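Local coordinates for protein allantoicase (Saccharomyces cerevisiae, PDB 1O59) that hydrolyses allantoate to (S)-ureidoglycolate and urea, a step of allantoin degradation that lets yeast use purines as a secondary nitrogen source, at residues G39-G43 with D231-P236; R195-P199 with V213-A217; V291-K296 with T308-L312. All blocks are in the same frame, centred on the assembly; numbering follows the deposited sequence.

Contact 1 of 3, residues G39-G43 with D231-P236; sequences GSKLG and DNLLLP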
ATOM      1  N   GLY A  39      -5.220  -3.295  -0.155  1.00 61.65           N
ATOM      2  CA  GLY A  39      -5.140  -3.055   1.287  1.00 61.21           C
ATOM      3  C   GLY A  39      -6.330  -2.240   1.766  1.00 60.98           C
ATOM      4  O   GLY A  39      -6.714  -1.281   1.105  1.00 60.37           O
ATOM      5  N   SER A  40      -6.896  -2.632   2.912  1.00 60.83           N
ATOM      6  CA  SER A  40      -7.992  -1.901   3.548  1.00 60.81           C
ATOM      7  C   SER A  40      -7.646  -0.462   3.923  1.00 61.04           C
ATOM      8  O   SER A  40      -8.530   0.395   4.020  1.00 60.85           O
ATOM      9  CB  SER A  40      -8.432  -2.626   4.801  1.00 60.58           C
ATOM     10  OG  SER A  40      -7.401  -2.627   5.752  1.00 60.40           O
ATOM     11  N   LYS A  41      -6.363  -0.214   4.146  1.00 61.82           N
ATOM     12  CA  LYS A  41      -5.878   1.104   4.556  1.00 62.37           C
ATOM     13  C   LYS A  41      -5.904   2.153   3.455  1.00 62.78           C
ATOM     14  O   LYS A  41      -5.761   3.336   3.775  1.00 62.64           O
ATOM     15  CB  LYS A  41      -4.471   1.031   5.144  1.00 62.15           C
ATOM     16  CG  LYS A  41      -3.344   0.791   4.143  1.00 62.06           C
ATOM     17  CD  LYS A  41      -2.032   0.695   4.927  1.00 62.48           C
ATOM     18  CE  LYS A  41      -0.810   0.684   4.067  1.00 63.60           C
ATOM     19  NZ  LYS A  41       0.389   0.557   4.965  1.00 63.75           N
ATOM     20  N   LEU A  42      -6.060   1.747   2.187  1.00 62.78           N
ATOM     21  CA  LEU A  42      -6.402   2.716   1.153  1.00 63.30           C
ATOM     22  C   LEU A  42      -7.785   2.453   0.570  1.00 63.15           C
ATOM     23  O   LEU A  42      -8.159   3.008  -0.448  1.00 63.18           O
ATOM     24  CB  LEU A  42      -5.317   2.853   0.065  1.00 63.59           C
ATOM     25  CG  LEU A  42      -4.779   1.645  -0.691  1.00 65.23           C
ATOM     26  CD1 LEU A  42      -5.862   1.005  -1.588  1.00 66.87           C
ATOM     27  CD2 LEU A  42      -3.534   2.021  -1.507  1.00 63.17           C
ATOM     28  N   GLY A  43      -8.556   1.641   1.257  1.00 63.39           N
ATOM     29  CA  GLY A  43      -9.965   1.498   0.954  1.00 63.94           C
ATOM     30  C   GLY A  43     -10.332   0.236   0.202  1.00 64.04           C
ATOM     31  O   GLY A  43     -11.441   0.145  -0.330  1.00 63.92           O
ATOM     32  N   ASP A 231       4.622   4.693   3.497  1.00 69.08           N
ATOM     33  CA  ASP A 231       3.474   4.658   2.597  1.00 69.16           C
ATOM     34  C   ASP A 231       2.188   5.126   3.254  1.00 67.91           C
ATOM     35  O   ASP A 231       1.259   5.532   2.565  1.00 67.71           O
ATOM     36  CB  ASP A 231       3.301   3.285   1.936  1.00 69.90           C
ATOM     37  CG  ASP A 231       3.083   2.198   2.912  1.00 73.03           C
ATOM     38  OD1 ASP A 231       4.009   1.979   3.735  1.00 76.42           O
ATOM     39  OD2 ASP A 231       2.038   1.487   2.910  1.00 77.15           O
ATOM     40  N   ASN A 232       2.159   5.139   4.580  1.00 66.53           N
ATOM     41  CA  ASN A 232       1.014   5.642   5.284  1.00 65.66           C
ATOM     42  C   ASN A 232       0.853   7.145   5.114  1.00 65.50           C
ATOM     43  O   ASN A 232      -0.217   7.675   5.388  1.00 64.94           O
ATOM     44  CB  ASN A 232       1.089   5.301   6.778  1.00 65.60           C
ATOM     45  CG  ASN A 232       0.879   3.814   7.059  1.00 64.70           C
ATOM     46  OD1 ASN A 232       0.364   3.084   6.192  1.00 63.28           O
ATOM     47  ND2 ASN A 232       1.272   3.354   8.269  1.00 59.55           N
ATOM     48  N   LEU A 233       1.904   7.835   4.685  1.00 64.95           N
ATOM     49  CA  LEU A 233       1.858   9.303   4.532  1.00 65.16           C
ATOM     50  C   LEU A 233       0.874   9.801   3.467  1.00 64.65           C
ATOM     51  O   LEU A 233       0.488  10.956   3.476  1.00 63.31           O
ATOM     52  CB  LEU A 233       3.232   9.826   4.149  1.00 65.63           C
ATOM     53  CG  LEU A 233       4.290   9.789   5.263  1.00 68.42           C
ATOM     54  CD1 LEU A 233       5.643  10.112   4.648  1.00 68.17           C
ATOM     55  CD2 LEU A 233       3.955  10.758   6.428  1.00 68.96           C
ATOM     56  N   LEU A 234       0.522   8.910   2.535  1.00 64.10           N
ATOM     57  CA  LEU A 234      -0.167   9.262   1.329  1.00 63.63           C
ATOM     58  C   LEU A 234      -1.593   8.714   1.339  1.00 63.10           C
ATOM     59  O   LEU A 234      -2.296   8.748   0.322  1.00 63.00           O
ATOM     60  CB  LEU A 234       0.631   8.693   0.146  1.00 64.00           C
ATOM     61  CG  LEU A 234       2.157   8.809   0.227  1.00 65.94           C
ATOM     62  CD1 LEU A 234       2.837   8.122  -0.922  1.00 67.42           C
ATOM     63  CD2 LEU A 234       2.634  10.272   0.265  1.00 68.91           C
ATOM     64  N   LEU A 235      -2.040   8.223   2.486  1.00 62.72           N
ATOM     65  CA  LEU A 235      -3.321   7.528   2.545  1.00 62.83           C
ATOM     66  C   LEU A 235      -4.521   8.477   2.653  1.00 62.71           C
ATOM     67  O   LEU A 235      -4.394   9.611   3.050  1.00 61.50           O
ATOM     68  CB  LEU A 235      -3.341   6.561   3.738  1.00 63.03           C
ATOM     69  CG  LEU A 235      -2.342   5.404   3.664  1.00 62.09           C
ATOM     70  CD1 LEU A 235      -2.478   4.582   4.930  1.00 61.36           C
ATOM     71  CD2 LEU A 235      -2.586   4.542   2.429  1.00 61.10           C
ATOM     72  N   PRO A 236      -5.702   7.975   2.370  1.00 63.49           N
ATOM     73  CA  PRO A 236      -6.896   8.758   2.620  1.00 64.03           C
ATOM     74  C   PRO A 236      -7.102   8.955   4.125  1.00 64.35           C
ATOM     75  O   PRO A 236      -6.667   8.105   4.938  1.00 64.75           O
ATOM     76  CB  PRO A 236      -8.052   7.912   2.030  1.00 63.93           C
ATOM     77  CG  PRO A 236      -7.429   6.734   1.332  1.00 64.49           C
ATOM     78  CD  PRO A 236      -6.003   6.627   1.858  1.00 64.21           C
TER
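Lys41 reaches from the turn at 39-43 across to Asp231 and Asn232 of the loop 231-236. Its CG lies between the backbone N and the carbonyl carbon (chi1 73°), and the chain beyond is fully extended, which carries the amine to the far loop. CB and CG run past Leu235 CD1, and CD lies 3.9 Å from that same methyl while also nearing Asn232 OD1. CE passes 3.2 Å from Asp231 OD2. At the tip, NZ donates to Asn232 OD1 at 2.8 Å, with a C=O...N angle of 146°, and forms a salt bridge with Asp231 OD2, also at 2.8 Å, met on the syn side but 31° out of the carboxylate plane. Two acceptors thus hold the ammonium, and each is itself fixed: Asp231 OD1 bonds to Ser229 OG, and Asn232 ND2 to Gly245 O.

Behind this polar end the contact is apolar. Leu235 CD2 sits 4.0 Å from Leu42 CB, and Pro236 CD lies 4.0 Å from Leu42 CA, so Leu235 and Pro236 both lie against Leu42, and both also come near Lys41 O. The arrangement joins the loop between strands 35-36 and 45-49 to the loop between strands 227-228 and 246-247, the latter a part of the second allantoicase repeat, where Leu233 packs on strands 346-354 and 258-263.

Contact 2 of 3, residues R195-P199 with V213-A217; sequences RVVPP and VCNGA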
ATOM      1  N   ARG A 195       0.551  -0.385 -10.217  1.00 61.76           N
ATOM      2  CA  ARG A 195       0.881   0.993 -10.504  1.00 62.46           C
ATOM      3  C   ARG A 195      -0.472   1.626 -10.689  1.00 63.25           C
ATOM      4  O   ARG A 195      -1.226   1.206 -11.546  1.00 63.09           O
ATOM      5  CB  ARG A 195       1.767   1.123 -11.764  1.00 62.51           C
ATOM      6  CG  ARG A 195       2.593   2.387 -11.840  0.50 62.52           C
ATOM      7  CD  ARG A 195       1.803   3.668 -12.035  0.50 62.78           C
ATOM      8  NE  ARG A 195       2.697   4.824 -12.003  0.50 62.82           N
ATOM      9  CZ  ARG A 195       2.886   5.632 -10.968  0.50 61.55           C
ATOM     10  NH1 ARG A 195       2.220   5.472  -9.843  0.50 59.60           N
ATOM     11  NH2 ARG A 195       3.754   6.628 -11.079  0.50 62.82           N
ATOM     12  N   VAL A 196      -0.783   2.622  -9.865  1.00 64.53           N
ATOM     13  CA  VAL A 196      -2.088   3.242  -9.874  1.00 65.43           C
ATOM     14  C   VAL A 196      -2.237   4.102 -11.105  1.00 67.15           C
ATOM     15  O   VAL A 196      -1.307   4.787 -11.518  1.00 66.37           O
ATOM     16  CB  VAL A 196      -2.339   4.090  -8.587  1.00 65.14           C
ATOM     17  CG1 VAL A 196      -3.684   4.824  -8.659  1.00 65.15           C
ATOM     18  CG2 VAL A 196      -2.274   3.227  -7.360  1.00 63.98           C
ATOM     19  N   VAL A 197      -3.424   4.017 -11.694  1.00 69.89           N
ATOM     20  CA  VAL A 197      -3.868   4.919 -12.740  1.00 72.21           C
ATOM     21  C   VAL A 197      -4.700   6.037 -12.111  1.00 75.02           C
ATOM     22  O   VAL A 197      -5.795   5.771 -11.585  1.00 75.75           O
ATOM     23  CB  VAL A 197      -4.776   4.194 -13.748  1.00 71.98           C
ATOM     24  CG1 VAL A 197      -5.198   5.151 -14.867  1.00 72.15           C
ATOM     25  CG2 VAL A 197      -4.067   2.959 -14.314  1.00 72.40           C
ATOM     26  N   PRO A 198      -4.231   7.280 -12.166  1.00 77.86           N
ATOM     27  CA  PRO A 198      -5.045   8.375 -11.650  1.00 80.17           C
ATOM     28  C   PRO A 198      -6.348   8.542 -12.503  1.00 81.91           C
ATOM     29  O   PRO A 198      -6.333   8.295 -13.746  1.00 82.39           O
ATOM     30  CB  PRO A 198      -4.129   9.604 -11.807  1.00 80.31           C
ATOM     31  CG  PRO A 198      -3.170   9.245 -12.946  1.00 79.46           C
ATOM     32  CD  PRO A 198      -2.964   7.752 -12.773  1.00 78.23           C
ATOM     33  N   PRO A 199      -7.450   8.975 -11.863  1.00 83.09           N
ATOM     34  CA  PRO A 199      -8.740   9.197 -12.565  1.00 82.80           C
ATOM     35  C   PRO A 199      -8.839  10.587 -13.221  1.00 82.75           C
ATOM     36  O   PRO A 199      -8.409  10.768 -14.370  1.00 82.52           O
ATOM     37  CB  PRO A 199      -9.758   9.086 -11.416  1.00 83.41           C
ATOM     38  CG  PRO A 199      -9.021   9.761 -10.242  1.00 83.46           C
ATOM     39  CD  PRO A 199      -7.558   9.296 -10.417  1.00 83.25           C
ATOM     40  N   VAL A 213      -1.980   8.799  -2.740  1.00 63.00           N
ATOM     41  CA  VAL A 213      -1.752   7.494  -3.270  1.00 63.27           C
ATOM     42  C   VAL A 213      -2.666   7.182  -4.460  1.00 63.23           C
ATOM     43  O   VAL A 213      -2.227   6.528  -5.433  1.00 62.29           O
ATOM     44  CB  VAL A 213      -1.835   6.372  -2.160  1.00 63.57           C
ATOM     45  CG1 VAL A 213      -3.232   6.229  -1.553  1.00 63.33           C
ATOM     46  CG2 VAL A 213      -1.357   5.020  -2.741  1.00 63.51           C
ATOM     47  N   CYS A 214      -3.912   7.651  -4.389  1.00 62.58           N
ATOM     48  CA  CYS A 214      -4.860   7.424  -5.462  1.00 63.05           C
ATOM     49  C   CYS A 214      -4.574   8.247  -6.698  1.00 62.05           C
ATOM     50  O   CYS A 214      -5.216   8.058  -7.720  1.00 61.11           O
ATOM     51  CB  CYS A 214      -6.267   7.778  -5.024  1.00 64.17           C
ATOM     52  SG  CYS A 214      -6.812   6.898  -3.562  1.00 68.27           S
ATOM     53  N   ASN A 215      -3.634   9.174  -6.594  1.00 61.22           N
ATOM     54  CA  ASN A 215      -3.218   9.930  -7.748  1.00 61.01           C
ATOM     55  C   ASN A 215      -1.888   9.452  -8.331  1.00 60.33           C
ATOM     56  O   ASN A 215      -1.304  10.120  -9.149  1.00 58.92           O
ATOM     57  CB  ASN A 215      -3.170  11.430  -7.395  1.00 61.60           C
ATOM     58  CG  ASN A 215      -4.548  12.039  -7.248  1.00 60.18           C
ATOM     59  OD1 ASN A 215      -5.503  11.576  -7.869  1.00 60.98           O
ATOM     60  ND2 ASN A 215      -4.654  13.085  -6.433  1.00 58.88           N
ATOM     61  N   GLY A 216      -1.428   8.288  -7.896  1.00 60.63           N
ATOM     62  CA  GLY A 216      -0.202   7.685  -8.414  1.00 60.36           C
ATOM     63  C   GLY A 216       1.052   8.042  -7.642  1.00 60.54           C
ATOM     64  O   GLY A 216       2.142   7.769  -8.111  1.00 60.64           O
ATOM     65  N   ALA A 217       0.919   8.673  -6.478  1.00 61.12           N
ATOM     66  CA  ALA A 217       2.073   8.983  -5.654  1.00 61.43           C
ATOM     67  C   ALA A 217       2.488   7.734  -4.887  1.00 62.46           C
ATOM     68  O   ALA A 217       1.650   6.913  -4.524  1.00 61.79           O
ATOM     69  CB  ALA A 217       1.757  10.084  -4.698  1.00 61.61           C
TER
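Gly216 O accepts a hydrogen bond from Arg195 NH1 at 2.9 Å, with an N-H...O angle of 153°, in one of the two modelled conformers of the arginine. The bond joins the end of strand 186-196, in the first allantoicase repeat, to the loop that leads into strand 218-222, the first strand of a five-stranded antiparallel sheet in the second. The carbonyl lies at the edge of the guanidinium, close to its plane, and the donor approaches the oxygen well to one side, at a C=O...N angle of 116°. In that conformer the arginine chain starts with CG anti to the backbone N (chi1 -157°) and bends at chi2, which brings its end back to the glycine.

Val196 points into the neighbouring turn. Its CG1 lies 3.7 Å from Cys214 O, CG2 rests near Val213 O, and CB stands 4.2 Å from Gly216 CA. A short 3-10 segment at 213-214 shapes this surface, and Gly216 N closes the turn by bonding to Val213 O. At the backbone angles of Gly216 a CB would be jammed against Asn215 O and would also come close to Arg195 NH1. Val196 also touches Val35 and Val102, so this buried valine has neighbours in the first half of the chain too.

Beyond the strand, two prolines continue along the same turn. Pro198 CB touches Asn215 O, while the Asn215 side chain is tied by ND2 to Asp209 O. Pro199 crosses that side chain at about a right angle, its CD 3.8 Å from Cys214 O and 4.0 Å from Asn215 OD1.

Contact 3 of 3, residues V291-K296 with T308-L312; sequences VEGCLK and TWVEL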
ATOM      1  N   VAL A 291      10.436  20.561   3.897  1.00 66.04           N
ATOM      2  CA  VAL A 291      10.026  19.831   2.730  1.00 66.96           C
ATOM      3  C   VAL A 291      10.845  20.362   1.558  1.00 68.12           C
ATOM      4  O   VAL A 291      10.879  21.565   1.340  1.00 68.96           O
ATOM      5  CB  VAL A 291       8.532  20.013   2.432  1.00 66.79           C
ATOM      6  CG1 VAL A 291       8.125  19.155   1.234  1.00 66.78           C
ATOM      7  CG2 VAL A 291       7.681  19.689   3.671  1.00 67.48           C
ATOM      8  N   GLU A 292      11.533  19.472   0.843  1.00 69.15           N
ATOM      9  CA  GLU A 292      12.218  19.824  -0.397  1.00 70.08           C
ATOM     10  C   GLU A 292      11.551  19.135  -1.540  1.00 69.91           C
ATOM     11  O   GLU A 292      10.892  18.106  -1.350  1.00 69.58           O
ATOM     12  CB  GLU A 292      13.662  19.367  -0.376  1.00 70.79           C
ATOM     13  CG  GLU A 292      14.470  20.005   0.742  1.00 73.89           C
ATOM     14  CD  GLU A 292      15.073  18.955   1.641  1.00 78.17           C
ATOM     15  OE1 GLU A 292      16.289  18.685   1.385  1.00 80.77           O
ATOM     16  OE2 GLU A 292      14.308  18.392   2.536  1.00 78.89           O
ATOM     17  N   GLY A 293      11.738  19.716  -2.719  1.00 69.83           N
ATOM     18  CA  GLY A 293      11.344  19.127  -3.971  1.00 70.32           C
ATOM     19  C   GLY A 293      12.538  18.929  -4.879  1.00 71.07           C
ATOM     20  O   GLY A 293      13.582  19.557  -4.717  1.00 70.54           O
ATOM     21  N   CYS A 294      12.404  18.039  -5.842  1.00 72.54           N
ATOM     22  CA  CYS A 294      13.424  17.939  -6.847  1.00 74.65           C
ATOM     23  C   CYS A 294      12.892  17.373  -8.148  1.00 74.82           C
ATOM     24  O   CYS A 294      11.871  16.708  -8.157  1.00 75.19           O
ATOM     25  CB  CYS A 294      14.582  17.109  -6.314  1.00 74.93           C
ATOM     26  SG  CYS A 294      14.788  15.526  -7.098  1.00 80.10           S
ATOM     27  N   LEU A 295      13.596  17.645  -9.238  1.00 75.59           N
ATOM     28  CA  LEU A 295      13.218  17.134 -10.551  1.00 76.32           C
ATOM     29  C   LEU A 295      14.197  16.039 -11.021  1.00 76.93           C
ATOM     30  O   LEU A 295      15.381  16.335 -11.279  1.00 77.00           O
ATOM     31  CB  LEU A 295      13.184  18.294 -11.540  1.00 76.12           C
ATOM     32  CG  LEU A 295      12.833  17.983 -12.999  1.00 75.96           C
ATOM     33  CD1 LEU A 295      11.516  17.206 -13.134  1.00 75.91           C
ATOM     34  CD2 LEU A 295      12.777  19.283 -13.762  1.00 75.58           C
ATOM     35  N   LYS A 296      13.705  14.791 -11.123  1.00 77.51           N
ATOM     36  CA  LYS A 296      14.530  13.614 -11.532  1.00 77.78           C
ATOM     37  C   LYS A 296      14.343  13.316 -13.010  1.00 77.94           C
ATOM     38  O   LYS A 296      13.339  13.702 -13.601  1.00 78.61           O
ATOM     39  CB  LYS A 296      14.183  12.344 -10.697  1.00 78.23           C
ATOM     40  CG  LYS A 296      15.296  11.775  -9.687  1.00 77.92           C
ATOM     41  CD  LYS A 296      15.111  12.132  -8.146  1.00 78.16           C
ATOM     42  CE  LYS A 296      15.104  10.875  -7.175  1.00 77.57           C
ATOM     43  NZ  LYS A 296      15.513  11.086  -5.729  1.00 74.08           N
ATOM     44  N   THR A 308      19.139  16.582  -6.976  1.00 76.10           N
ATOM     45  CA  THR A 308      19.236  18.054  -6.917  1.00 75.84           C
ATOM     46  C   THR A 308      18.044  18.754  -6.182  1.00 75.43           C
ATOM     47  O   THR A 308      17.076  19.235  -6.805  1.00 74.84           O
ATOM     48  CB  THR A 308      19.376  18.577  -8.321  1.00 76.14           C
ATOM     49  OG1 THR A 308      19.484  20.010  -8.279  1.00 75.85           O
ATOM     50  CG2 THR A 308      18.089  18.207  -9.188  1.00 76.49           C
ATOM     51  N   TRP A 309      18.159  18.829  -4.858  1.00 74.58           N
ATOM     52  CA  TRP A 309      17.042  19.208  -4.004  1.00 74.06           C
ATOM     53  C   TRP A 309      16.999  20.683  -3.662  1.00 73.49           C
ATOM     54  O   TRP A 309      17.990  21.245  -3.233  1.00 73.76           O
ATOM     55  CB  TRP A 309      17.095  18.407  -2.709  1.00 74.07           C
ATOM     56  CG  TRP A 309      16.782  16.939  -2.910  1.00 74.63           C
ATOM     57  CD1 TRP A 309      17.676  15.941  -3.110  1.00 74.42           C
ATOM     58  CD2 TRP A 309      15.487  16.324  -2.933  1.00 74.12           C
ATOM     59  NE1 TRP A 309      17.029  14.742  -3.250  1.00 74.30           N
ATOM     60  CE2 TRP A 309      15.682  14.945  -3.148  1.00 73.76           C
ATOM     61  CE3 TRP A 309      14.181  16.800  -2.802  1.00 73.76           C
ATOM     62  CZ2 TRP A 309      14.640  14.044  -3.228  1.00 72.90           C
ATOM     63  CZ3 TRP A 309      13.133  15.895  -2.891  1.00 74.10           C
ATOM     64  CH2 TRP A 309      13.372  14.531  -3.086  1.00 74.41           C
ATOM     65  N   VAL A 310      15.823  21.278  -3.835  1.00 73.05           N
ATOM     66  CA  VAL A 310      15.559  22.688  -3.556  1.00 72.68           C
ATOM     67  C   VAL A 310      14.490  22.798  -2.480  1.00 72.18           C
ATOM     68  O   VAL A 310      13.657  21.926  -2.352  1.00 71.90           O
ATOM     69  CB  VAL A 310      15.081  23.455  -4.841  1.00 72.79           C
ATOM     70  CG1 VAL A 310      16.084  23.294  -5.953  1.00 72.53           C
ATOM     71  CG2 VAL A 310      13.695  22.983  -5.329  1.00 72.77           C
ATOM     72  N   GLU A 311      14.507  23.883  -1.720  1.00 71.93           N
ATOM     73  CA  GLU A 311      13.600  24.027  -0.594  1.00 72.04           C
ATOM     74  C   GLU A 311      12.190  24.393  -1.027  1.00 70.94           C
ATOM     75  O   GLU A 311      12.024  25.278  -1.857  1.00 71.05           O
ATOM     76  CB  GLU A 311      14.115  25.117   0.328  1.00 72.22           C
ATOM     77  CG  GLU A 311      13.147  25.556   1.425  1.00 73.20           C
ATOM     78  CD  GLU A 311      13.819  26.519   2.392  1.00 73.90           C
ATOM     79  OE1 GLU A 311      14.514  26.039   3.325  1.00 77.89           O
ATOM     80  OE2 GLU A 311      13.675  27.749   2.208  1.00 73.84           O
ATOM     81  N   LEU A 312      11.187  23.726  -0.444  1.00 69.48           N
ATOM     82  CA  LEU A 312       9.779  24.130  -0.590  1.00 68.40           C
ATOM     83  C   LEU A 312       9.243  24.659   0.729  1.00 67.85           C
ATOM     84  O   LEU A 312       8.606  25.694   0.761  1.00 67.53           O
ATOM     85  CB  LEU A 312       8.901  22.964  -1.060  1.00 68.33           C
ATOM     86  CG  LEU A 312       9.257  22.303  -2.385  1.00 67.07           C
ATOM     87  CD1 LEU A 312       8.471  21.037  -2.518  1.00 66.88           C
ATOM     88  CD2 LEU A 312       9.003  23.242  -3.521  1.00 66.97           C
TER
HETATM   89  O   HOH W   1      15.070  20.139  -9.190  1.00 53.39           O
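Strands 291-294 and 309-311 pair antiparallel with a marked twist, their axes 4.6 Å apart and their directions at 135°. Gly293 and Val310 form the hydrogen-bonded pair: Gly293 N donates to Val310 O, and Val310 N returns an almost straight bond to Gly293 O at 3.0 Å. Next to it, Glu292 and Glu311 are a non-hydrogen-bonded pair whose side chains diverge. Leu312 N then reaches Val291 O at 2.8 Å, in the carbonyl plane, just where the chain turns a corner.

Trp309 lies across the other strand. Cys294 CB sits over one face of its indole, 3.7 Å from the centre of the six-membered ring, a CH-pi contact, and SG lies over the same ring at 4.1 Å and only 10° from the normal, a sulfur-aromatic contact. Glu292 O approaches the ring edge near CZ3, while Glu292 CB packs 3.6 Å from CE3. Trp309 CG, anti to its own carbonyl carbon (chi1 -70°), carries the indole back over the strand.

These strands end the five-stranded antiparallel sheet of the second allantoicase repeat, 309-317 at its outer margin and 288-294 next inward. Strand 336-342, on the far side of 288-294, supplies Lys338 for a cation-pi contact with Trp309 and His336 as a further neighbour. Replacing Trp309 by an alanine removes the indole and is likely to leave Cys294 without the ring it packs on and Lys338 without its cation-pi partner.

On the other side of the sheet Leu312 CD1 lies over Gly293, 3.5 Å from its N, and also touches Val291 CG1. Towards the loop that links the two strands, a water accepts from Leu295 N and donates to Thr308 O.

Overall arrangement
Contacts 1 and 2 lie side by side between the two allantoicase repeats, their centres 12 Å apart, and contact 2 is nested along the chain inside the loop that contact 1 closes. They touch directly: Val213 N lies 3.1 Å from Leu234 O, probably a hydrogen bond, and the side chains of Leu42 and Val213 pack together. Together they form one continuous contact between the two chain halves, consistent with a part in placing them. Contact 3 comes later in sequence, about 24 Å from contact 1 and 21 Å from contact 2 between centres, within the second repeat. Strand 218-222, which follows contact 2, belongs to the same five-stranded sheet as contact 3, at its opposite margin.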